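Local coordinates for protein BtGH115A (Bacteroides thetaiotaomicron, PDB 5BY3) that acts as a family GH115 4-O-methyl-alpha-glucuronidase, a glycoside hydrolase with specificity for decorated arabinogalactans, at residues V21-S24 / G25-V28; T481-S484 / V485-H489; D582-D585 / W586-D590; V736-N739 / Q740-K744. All coordinates share one frame; numbering follows the deposited sequence.

Contact 1: residues V21-S24 / G25-V28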
loop_
_atom_site.group_PDB
_atom_site.type_symbol
_atom_site.label_atom_id
_atom_site.label_comp_id
_atom_site.label_asym_id
_atom_site.label_seq_id
_atom_site.Cartn_x
_atom_site.Cartn_y
_atom_site.Cartn_z
ATOM N N VAL A 21 36.243 6.516 10.035
ATOM C CA VAL A 21 35.878 6.752 11.444
ATOM C C VAL A 21 35.352 8.191 11.547
ATOM O O VAL A 21 35.952 9.111 11.026
ATOM C CB VAL A 21 37.072 6.495 12.435
ATOM C CG1 VAL A 21 36.657 6.749 13.878
ATOM C CG2 VAL A 21 37.600 5.066 12.368
ATOM N N LEU A 22 34.192 8.358 12.164
ATOM C CA LEU A 22 33.644 9.675 12.480
ATOM C C LEU A 22 33.403 9.758 13.988
ATOM O O LEU A 22 32.555 9.036 14.505
ATOM C CB LEU A 22 32.317 9.873 11.773
ATOM C CG LEU A 22 32.219 10.309 10.314
ATOM C CD1 LEU A 22 30.813 10.836 10.123
ATOM C CD2 LEU A 22 33.236 11.362 9.903
ATOM N N GLN A 23 34.152 10.604 14.691
ATOM C CA GLN A 23 34.018 10.729 16.164
ATOM C C GLN A 23 32.874 11.715 16.449
ATOM O O GLN A 23 32.799 12.745 15.806
ATOM C CB GLN A 23 35.376 11.163 16.801
ATOM C CG GLN A 23 35.338 11.860 18.172
ATOM C CD GLN A 23 34.771 10.988 19.296
ATOM O OE1 GLN A 23 35.217 9.840 19.509
ATOM N NE2 GLN A 23 33.785 11.528 20.028
ATOM N N SER A 24 31.980 11.405 17.391
ATOM C CA SER A 24 30.886 12.362 17.716
ATOM C C SER A 24 31.407 13.678 18.302
ATOM O O SER A 24 32.501 13.725 18.819
ATOM C CB SER A 24 29.804 11.743 18.628
ATOM O OG SER A 24 30.139 11.783 19.997
ATOM N N GLY A 25 30.607 14.732 18.241
ATOM C CA GLY A 25 31.011 16.037 18.751
ATOM C C GLY A 25 31.877 16.819 17.774
ATOM O O GLY A 25 32.051 18.022 17.961
ATOM N N GLN A 26 32.390 16.146 16.736
ATOM C CA GLN A 26 33.356 16.714 15.783
ATOM C C GLN A 26 32.744 16.992 14.408
ATOM O O GLN A 26 31.919 16.191 13.952
ATOM C CB GLN A 26 34.548 15.764 15.588
ATOM C CG GLN A 26 35.724 16.077 16.484
ATOM C CD GLN A 26 36.764 14.987 16.519
ATOM O OE1 GLN A 26 37.068 14.354 15.496
ATOM N NE2 GLN A 26 37.344 14.770 17.709
ATOM N N PRO A 27 33.171 18.085 13.725
ATOM C CA PRO A 27 32.610 18.357 12.412
ATOM C C PRO A 27 33.137 17.370 11.367
ATOM O O PRO A 27 34.085 16.605 11.634
ATOM C CB PRO A 27 33.099 19.792 12.093
ATOM C CG PRO A 27 33.888 20.250 13.269
ATOM C CD PRO A 27 34.280 19.013 14.016
ATOM N N VAL A 28 32.530 17.397 10.187
ATOM C CA VAL A 28 32.939 16.503 9.112
ATOM C C VAL A 28 32.840 17.214 7.775
ATOM O O VAL A 28 31.831 17.879 7.517
ATOM C CB VAL A 28 32.118 15.189 9.125
ATOM C CG1 VAL A 28 30.615 15.457 9.144
ATOM C CG2 VAL A 28 32.506 14.287 7.955
#
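L22 and Q23 meet V28 and Q26 in a local contact round the tight turn that carries the chain out of strand 20-23 toward strand 28-31, near the N-terminus. On the buried side the two aliphatic side chains cross at about a right angle, and L22 CD2 rests on V28 CG2 at 3.6 Å. V28 presents that methyl because CG2 lies opposite its own backbone N, while CG1 takes the place between N and the carbonyl carbon. L51 of helix 38-55 touches both residues and covers this apolar pair. Between them the backbone folds as a type II beta turn from Q23 to Q26. G25 holds its third position with phi 82°, where a beta carbon would be jammed against S24 O. This turn closes no hairpin: strand 20-23 pairs with strand 145-148, whereas strand 28-31 enters the mixed sheet beside 59-62 and 68-72. The other side of the turn is polar. The Q23 chain bends at chi2 (63°), which brings its amide to the following peptide, where NE2 donates to S24 O at 2.8 Å, somewhat tilted from the carbonyl plane. Q26 reaches across with an extended chain, bringing NE2 within 3.6 Å of Q23 CG and OE1 within 3.8 Å of Q23 CB. The two amide planes stand 53° apart, and the Q26 amide lies against methylenes. Cutting Q23 back to an alanine would probably deprive S24 O of this amide donor and leave the Q26 amide with less to lie against.

Contact 2: residues T481-S484 / V485-H489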
loop_
_atom_site.group_PDB
_atom_site.type_symbol
_atom_site.label_atom_id
_atom_site.label_comp_id
_atom_site.label_asym_id
_atom_site.label_seq_id
_atom_site.Cartn_x
_atom_site.Cartn_y
_atom_site.Cartn_z
ATOM N N THR A 481 7.693 -8.547 22.818
ATOM C CA THR A 481 6.337 -8.781 23.280
ATOM C C THR A 481 5.356 -8.400 22.142
ATOM O O THR A 481 4.313 -9.040 21.962
ATOM C CB THR A 481 6.041 -8.111 24.667
ATOM O OG1 THR A 481 5.137 -7.016 24.529
ATOM C CG2 THR A 481 7.347 -7.616 25.404
ATOM N N ILE A 482 5.741 -7.412 21.338
ATOM C CA ILE A 482 4.827 -6.754 20.416
ATOM C C ILE A 482 4.656 -7.444 19.047
ATOM O O ILE A 482 3.603 -7.320 18.439
ATOM C CB ILE A 482 5.180 -5.238 20.311
ATOM C CG1 ILE A 482 4.762 -4.492 21.588
ATOM C CG2 ILE A 482 4.569 -4.557 19.100
ATOM C CD1 ILE A 482 3.500 -4.991 22.281
ATOM N N LEU A 483 5.676 -8.168 18.585
ATOM C CA LEU A 483 5.644 -8.852 17.292
ATOM C C LEU A 483 4.401 -9.709 17.114
ATOM O O LEU A 483 3.761 -9.636 16.073
ATOM C CB LEU A 483 6.931 -9.681 17.015
ATOM C CG LEU A 483 6.953 -10.739 15.878
ATOM C CD1 LEU A 483 6.670 -10.181 14.487
ATOM C CD2 LEU A 483 8.280 -11.430 15.855
ATOM N N SER A 484 4.096 -10.535 18.109
ATOM C CA SER A 484 2.928 -11.420 18.041
ATOM C C SER A 484 1.624 -10.626 18.127
ATOM O O SER A 484 0.634 -11.014 17.538
ATOM C CB SER A 484 2.975 -12.505 19.131
ATOM O OG SER A 484 2.689 -11.947 20.408
ATOM N N VAL A 485 1.636 -9.522 18.858
ATOM C CA VAL A 485 0.493 -8.590 18.886
ATOM C C VAL A 485 0.143 -7.984 17.516
ATOM O O VAL A 485 -1.034 -7.988 17.110
ATOM C CB VAL A 485 0.693 -7.510 19.942
ATOM C CG1 VAL A 485 -0.233 -6.347 19.726
ATOM C CG2 VAL A 485 0.490 -8.129 21.320
HETATM N N MSE A 486 1.159 -7.489 16.804
HETATM C CA MSE A 486 0.974 -6.936 15.446
HETATM C C MSE A 486 0.480 -8.027 14.534
HETATM O O MSE A 486 -0.471 -7.836 13.774
HETATM C CB MSE A 486 2.268 -6.272 14.963
HETATM C CG MSE A 486 2.628 -4.958 15.684
HETATM SE SE MSE A 486 1.112 -3.826 16.271
HETATM C CE MSE A 486 0.768 -2.797 14.649
ATOM N N GLN A 487 1.090 -9.200 14.628
ATOM C CA GLN A 487 0.648 -10.338 13.852
ATOM C C GLN A 487 -0.839 -10.632 14.086
ATOM O O GLN A 487 -1.589 -10.872 13.142
ATOM C CB GLN A 487 1.488 -11.554 14.179
ATOM C CG GLN A 487 2.900 -11.501 13.609
ATOM C CD GLN A 487 3.764 -12.652 14.105
ATOM O OE1 GLN A 487 3.642 -13.091 15.258
ATOM N NE2 GLN A 487 4.641 -13.146 13.241
ATOM N N GLU A 488 -1.260 -10.594 15.342
ATOM C CA GLU A 488 -2.619 -10.954 15.651
ATOM C C GLU A 488 -3.572 -9.882 15.223
ATOM O O GLU A 488 -4.673 -10.214 14.819
ATOM C CB GLU A 488 -2.800 -11.283 17.134
ATOM C CG GLU A 488 -2.370 -12.703 17.461
ATOM C CD GLU A 488 -3.244 -13.737 16.783
ATOM O OE1 GLU A 488 -4.455 -13.741 17.170
ATOM O OE2 GLU A 488 -2.707 -14.507 15.898
ATOM N N HIS A 489 -3.116 -8.627 15.295
ATOM C CA HIS A 489 -3.787 -7.401 14.795
ATOM C C HIS A 489 -4.133 -7.553 13.330
ATOM O O HIS A 489 -5.316 -7.423 12.943
ATOM C CB HIS A 489 -2.856 -6.229 14.988
ATOM C CG HIS A 489 -3.435 -4.895 14.654
ATOM N ND1 HIS A 489 -4.531 -4.367 15.308
ATOM C CD2 HIS A 489 -3.014 -3.935 13.785
ATOM C CE1 HIS A 489 -4.798 -3.165 14.817
ATOM N NE2 HIS A 489 -3.885 -2.871 13.903
#
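I482 and M486 lie side by side and point the same way from one flank of helix 476-495, four residues apart, with I482 CG2 against M486 CG at 3.9 Å. M486, a selenomethionine, has CG opposite its carbonyl carbon and then bends at chi2 and chi3, which turns the selenium end away from I482; the side chain also packs on L470 of helix 462-473. The next pair, L483 and Q487, is set at a slant and touched by L466 and T463 of that helix. L483 brings the methyl CD1 to the Q487 amide, 3.8 Å from NE2, while the extended Q487 chain lays its CG close over L483 O (3.2 Å) and its OE1 beside S484 CA (3.3 Å). V485 is turned to another flank, with CB 3.3 Å from I482 O and its side chain on T539 and V540 of helix 523-543 and V563 of helix 552-580. The contact is a stretch of alpha helix about two and a half turns long, packed among neighbouring helices after the last TIM-barrel strand, 429-433. Its backbone shows regular i to i+4 bonding: M486 N donates to I482 O at 2.9 Å, nearly in line with the carbonyl (170°). Q487 N bonds to L483 O and E488 N to S484 O, both from positions tilted off the carbonyl plane. E488 CG passes S484 O at 3.4 Å. Apolar parts of V485, Q487 and E488 thus lie against carbonyls already bonded within the helix, and the E488 carboxylate is probably steadied by its salt bridge to R491.

Contact 3: residues D582-D585 / W586-D590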
loop_
_atom_site.group_PDB
_atom_site.type_symbol
_atom_site.label_atom_id
_atom_site.label_comp_id
_atom_site.label_asym_id
_atom_site.label_seq_id
_atom_site.Cartn_x
_atom_site.Cartn_y
_atom_site.Cartn_z
ATOM N N ASP A 582 -30.137 -9.088 24.027
ATOM C CA ASP A 582 -30.467 -9.128 25.464
ATOM C C ASP A 582 -29.460 -10.021 26.207
ATOM O O ASP A 582 -29.815 -10.776 27.121
ATOM C CB ASP A 582 -31.932 -9.616 25.645
ATOM C CG ASP A 582 -32.649 -8.979 26.827
ATOM O OD1 ASP A 582 -32.886 -7.745 26.793
ATOM O OD2 ASP A 582 -33.016 -9.729 27.768
ATOM N N LYS A 583 -28.200 -9.929 25.784
ATOM C CA LYS A 583 -27.112 -10.754 26.328
ATOM C C LYS A 583 -25.958 -9.912 26.893
ATOM O O LYS A 583 -24.913 -10.471 27.309
ATOM C CB LYS A 583 -26.577 -11.709 25.257
ATOM C CG LYS A 583 -27.653 -12.549 24.639
ATOM C CD LYS A 583 -27.179 -13.912 24.222
ATOM C CE LYS A 583 -28.270 -14.903 24.602
ATOM N NZ LYS A 583 -28.419 -15.942 23.558
ATOM N N GLU A 584 -26.171 -8.582 26.890
ATOM C CA GLU A 584 -25.207 -7.572 27.295
ATOM C C GLU A 584 -25.841 -6.232 27.484
ATOM O O GLU A 584 -26.884 -5.949 26.888
ATOM C CB GLU A 584 -24.145 -7.368 26.227
ATOM C CG GLU A 584 -22.843 -8.093 26.524
ATOM C CD GLU A 584 -22.086 -7.508 27.709
ATOM O OE1 GLU A 584 -22.510 -6.443 28.246
ATOM O OE2 GLU A 584 -21.070 -8.139 28.101
ATOM N N ASP A 585 -25.171 -5.380 28.258
ATOM C CA ASP A 585 -25.634 -4.029 28.493
ATOM C C ASP A 585 -25.090 -3.052 27.472
ATOM O O ASP A 585 -23.893 -2.987 27.221
ATOM C CB ASP A 585 -25.298 -3.554 29.909
ATOM C CG ASP A 585 -26.375 -2.636 30.474
ATOM O OD1 ASP A 585 -26.408 -1.426 30.107
ATOM O OD2 ASP A 585 -27.199 -3.153 31.270
ATOM N N TRP A 586 -26.006 -2.269 26.921
ATOM C CA TRP A 586 -25.730 -1.252 25.918
ATOM C C TRP A 586 -24.687 -0.208 26.294
ATOM O O TRP A 586 -24.049 0.392 25.408
ATOM C CB TRP A 586 -27.024 -0.547 25.571
ATOM C CG TRP A 586 -27.884 -1.312 24.633
ATOM C CD1 TRP A 586 -29.021 -2.008 24.937
ATOM C CD2 TRP A 586 -27.680 -1.453 23.214
ATOM N NE1 TRP A 586 -29.543 -2.569 23.792
ATOM C CE2 TRP A 586 -28.752 -2.239 22.718
ATOM C CE3 TRP A 586 -26.694 -0.989 22.314
ATOM C CZ2 TRP A 586 -28.865 -2.589 21.352
ATOM C CZ3 TRP A 586 -26.826 -1.306 20.941
ATOM C CH2 TRP A 586 -27.893 -2.108 20.482
ATOM N N GLU A 587 -24.535 0.006 27.599
ATOM C CA GLU A 587 -23.587 0.966 28.124
ATOM C C GLU A 587 -22.140 0.589 27.804
ATOM O O GLU A 587 -21.295 1.463 27.646
ATOM C CB GLU A 587 -23.809 1.186 29.621
ATOM C CG GLU A 587 -24.790 2.323 29.929
ATOM C CD GLU A 587 -24.197 3.742 29.790
ATOM O OE1 GLU A 587 -24.987 4.712 29.699
ATOM O OE2 GLU A 587 -22.953 3.911 29.773
ATOM N N LYS A 588 -21.868 -0.705 27.679
ATOM C CA LYS A 588 -20.529 -1.164 27.310
ATOM C C LYS A 588 -20.156 -0.713 25.883
ATOM O O LYS A 588 -18.984 -0.387 25.605
ATOM C CB LYS A 588 -20.427 -2.677 27.424
ATOM C CG LYS A 588 -20.478 -3.203 28.842
ATOM C CD LYS A 588 -19.744 -4.517 28.919
ATOM C CE LYS A 588 -18.963 -4.630 30.228
ATOM N NZ LYS A 588 -18.484 -6.026 30.462
ATOM N N SER A 589 -21.168 -0.647 25.009
ATOM C CA SER A 589 -20.981 -0.206 23.622
ATOM C C SER A 589 -20.628 1.258 23.563
ATOM O O SER A 589 -19.686 1.653 22.855
ATOM C CB SER A 589 -22.220 -0.480 22.787
ATOM O OG SER A 589 -22.034 0.014 21.482
ATOM N N ASP A 590 -21.383 2.054 24.320
ATOM C CA ASP A 590 -21.114 3.479 24.460
ATOM C C ASP A 590 -19.748 3.733 25.090
ATOM O O ASP A 590 -19.013 4.603 24.628
ATOM C CB ASP A 590 -22.255 4.201 25.196
ATOM C CG ASP A 590 -23.519 4.420 24.304
ATOM O OD1 ASP A 590 -23.410 4.556 23.059
ATOM O OD2 ASP A 590 -24.638 4.482 24.860
#
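K588 reaches back from the first turn of helix 587-603 over D585 to E584, in the surface loop that joins this helix to helix 552-580. Its CB stands 3.5 Å from D585 O, the same carbonyl that accepts K588 N at 3.1 Å from above its plane. CG comes next, near D585 O and E584 OE1. With CG opposite the carbonyl carbon (chi1 -69°), the chain runs back toward the loop, and CD makes its nearest approach, 3.4 Å from E584 OE1. A bend at chi3 then carries NZ past the carboxylate, ending 4.1 Å from E584 OE2. The two side chains cross at about a right angle, and Y575 of helix 552-580 touches K588. E584 is itself bent at chi2, and OE1 accepts D585 N at 2.9 Å on its anti side, fixing the carboxylate beside the backbone. D585 caps the helix start, its OD1 taking a weak but straight bond from E587 N at 3.4 Å. D582, with positive phi, is the C-prime residue of the Schellman motif that ends helix 552-580. The W586 side chain touches A579 and R580 of the helix left behind. The D585 carboxylate, at the N-terminal end of the helix, is likely to interact favourably with the positive end of the helix dipole, while E584 and K588, beyond salt-bridge distance, probably attract each other only loosely.

Contact 4: residues V736-N739 / Q740-K744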
loop_
_atom_site.group_PDB
_atom_site.type_symbol
_atom_site.label_atom_id
_atom_site.label_comp_id
_atom_site.label_asym_id
_atom_site.label_seq_id
_atom_site.Cartn_x
_atom_site.Cartn_y
_atom_site.Cartn_z
ATOM N N VAL A 736 -14.427 -9.518 -0.680
ATOM C CA VAL A 736 -13.403 -8.594 -0.183
ATOM C C VAL A 736 -13.629 -8.083 1.254
ATOM O O VAL A 736 -12.691 -7.698 1.914
ATOM C CB VAL A 736 -13.217 -7.402 -1.140
ATOM C CG1 VAL A 736 -12.688 -7.888 -2.481
ATOM C CG2 VAL A 736 -14.518 -6.619 -1.318
ATOM N N LEU A 737 -14.874 -8.086 1.727
ATOM C CA LEU A 737 -15.175 -7.724 3.101
ATOM C C LEU A 737 -14.614 -8.747 4.115
ATOM O O LEU A 737 -14.169 -8.357 5.203
ATOM C CB LEU A 737 -16.698 -7.584 3.309
ATOM C CG LEU A 737 -17.432 -6.302 2.854
ATOM C CD1 LEU A 737 -18.966 -6.385 2.958
ATOM C CD2 LEU A 737 -16.954 -5.025 3.546
ATOM N N ARG A 738 -14.667 -10.035 3.759
ATOM C CA ARG A 738 -14.301 -11.130 4.650
ATOM C C ARG A 738 -12.949 -11.754 4.280
ATOM O O ARG A 738 -12.461 -12.650 4.964
ATOM C CB ARG A 738 -15.412 -12.212 4.679
ATOM C CG ARG A 738 -15.517 -12.986 3.395
ATOM C CD ARG A 738 -16.794 -13.770 3.278
ATOM N NE ARG A 738 -16.833 -14.219 1.914
ATOM C CZ ARG A 738 -17.931 -14.553 1.235
ATOM N NH1 ARG A 738 -19.140 -14.525 1.810
ATOM N NH2 ARG A 738 -17.794 -14.913 -0.034
ATOM N N ASN A 739 -12.366 -11.264 3.186
ATOM C CA ASN A 739 -11.168 -11.828 2.570
ATOM C C ASN A 739 -11.217 -13.367 2.431
ATOM O O ASN A 739 -10.218 -14.052 2.640
ATOM C CB ASN A 739 -9.914 -11.367 3.311
ATOM C CG ASN A 739 -9.620 -9.915 3.072
ATOM O OD1 ASN A 739 -9.303 -9.487 1.941
ATOM N ND2 ASN A 739 -9.766 -9.122 4.123
ATOM N N GLN A 740 -12.376 -13.905 2.085
ATOM C CA GLN A 740 -12.424 -15.287 1.609
ATOM C C GLN A 740 -13.468 -15.430 0.527
ATOM O O GLN A 740 -14.608 -14.932 0.691
ATOM C CB GLN A 740 -12.789 -16.280 2.722
ATOM C CG GLN A 740 -11.816 -16.398 3.872
ATOM C CD GLN A 740 -12.186 -17.489 4.824
ATOM O OE1 GLN A 740 -13.344 -17.640 5.188
ATOM N NE2 GLN A 740 -11.209 -18.275 5.223
ATOM N N ALA A 741 -13.081 -16.114 -0.558
ATOM C CA ALA A 741 -14.050 -16.788 -1.441
ATOM C C ALA A 741 -14.491 -18.039 -0.713
ATOM O O ALA A 741 -13.711 -18.619 0.054
ATOM C CB ALA A 741 -13.447 -17.148 -2.784
ATOM N N ILE A 742 -15.745 -18.427 -0.936
ATOM C CA ILE A 742 -16.399 -19.472 -0.190
ATOM C C ILE A 742 -17.136 -20.369 -1.180
ATOM O O ILE A 742 -17.992 -19.877 -1.929
ATOM C CB ILE A 742 -17.438 -18.931 0.814
ATOM C CG1 ILE A 742 -16.783 -18.072 1.913
ATOM C CG2 ILE A 742 -18.280 -20.090 1.403
ATOM C CD1 ILE A 742 -17.752 -17.614 3.024
ATOM N N ARG A 743 -16.813 -21.674 -1.168
ATOM C CA ARG A 743 -17.519 -22.677 -1.981
ATOM C C ARG A 743 -17.968 -23.847 -1.122
ATOM O O ARG A 743 -17.147 -24.577 -0.544
ATOM C CB ARG A 743 -16.676 -23.152 -3.178
ATOM C CG ARG A 743 -16.504 -22.122 -4.266
ATOM C CD ARG A 743 -17.790 -21.958 -5.096
ATOM N NE ARG A 743 -17.656 -20.875 -6.098
ATOM C CZ ARG A 743 -18.017 -19.595 -5.918
ATOM N NH1 ARG A 743 -18.546 -19.179 -4.778
ATOM N NH2 ARG A 743 -17.812 -18.712 -6.887
ATOM N N LYS A 744 -19.283 -23.993 -1.031
ATOM C CA LYS A 744 -19.910 -25.138 -0.405
ATOM C C LYS A 744 -20.304 -26.172 -1.449
ATOM O O LYS A 744 -20.772 -25.837 -2.553
ATOM C CB LYS A 744 -21.130 -24.702 0.387
ATOM C CG LYS A 744 -20.767 -23.784 1.542
ATOM C CD LYS A 744 -21.941 -23.548 2.483
ATOM C CE LYS A 744 -21.472 -23.024 3.835
ATOM N NZ LYS A 744 -20.830 -21.694 3.719
#
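R738, at the end of helix 730-738, hydrogen-bonds to Q740 O as the chain turns into strand 741-748. NE gives the main bond, short at 2.6 Å and nearly straight (161°), lying in the carbonyl plane and close to the guanidinium plane. NH2 adds a weak second bond to the same oxygen at 3.3 Å and also donates to N735 OD1. The apolar contact comes from I742, whose CD1 sits over the centre of the guanidinium, 3.4 Å above its plane. R738 gets there by an extended chain from CG to NE, starting between the backbone N and the carbonyl carbon (chi1 70°). The backbone leaves the helix at N739, which has positive phi. Its side chain ties the junction to the preceding part of the chain by bonds to Y372 and H494, while Q740 is held within the C-terminal beta domain by R695, Q770 and D769. A leucine in place of R738 would probably leave Q740 O without its donors and I742 without the flat group beneath its methyl. The carbonyl of the buried residue Q740 is thus gripped at the guanidinium edge while a methyl covers the face, combining polar and apolar contact in one side chain.

In the fold
The four contacts follow one another along the chain without touching. Contact 1 belongs to the N-terminal sheet region, and contacts 1 and 4 lie on opposite sides of the chain's centre, their centres about 58 Å apart. Contact 2 sits on helix 476-495, which follows the parallel eight-stranded barrel region, and packs on helices 523-543 and 552-580; contact 3 lies at the exit of the latter, about 28 Å away centre to centre. Contact 4 belongs to the C-terminal beta domain, yet comes within about 10 Å of contact 2 at the nearest atoms. Helix 476-495 bonds to N739 through H494, and so joins the helical region to the beta domain in this single-chain, multidomain enzyme.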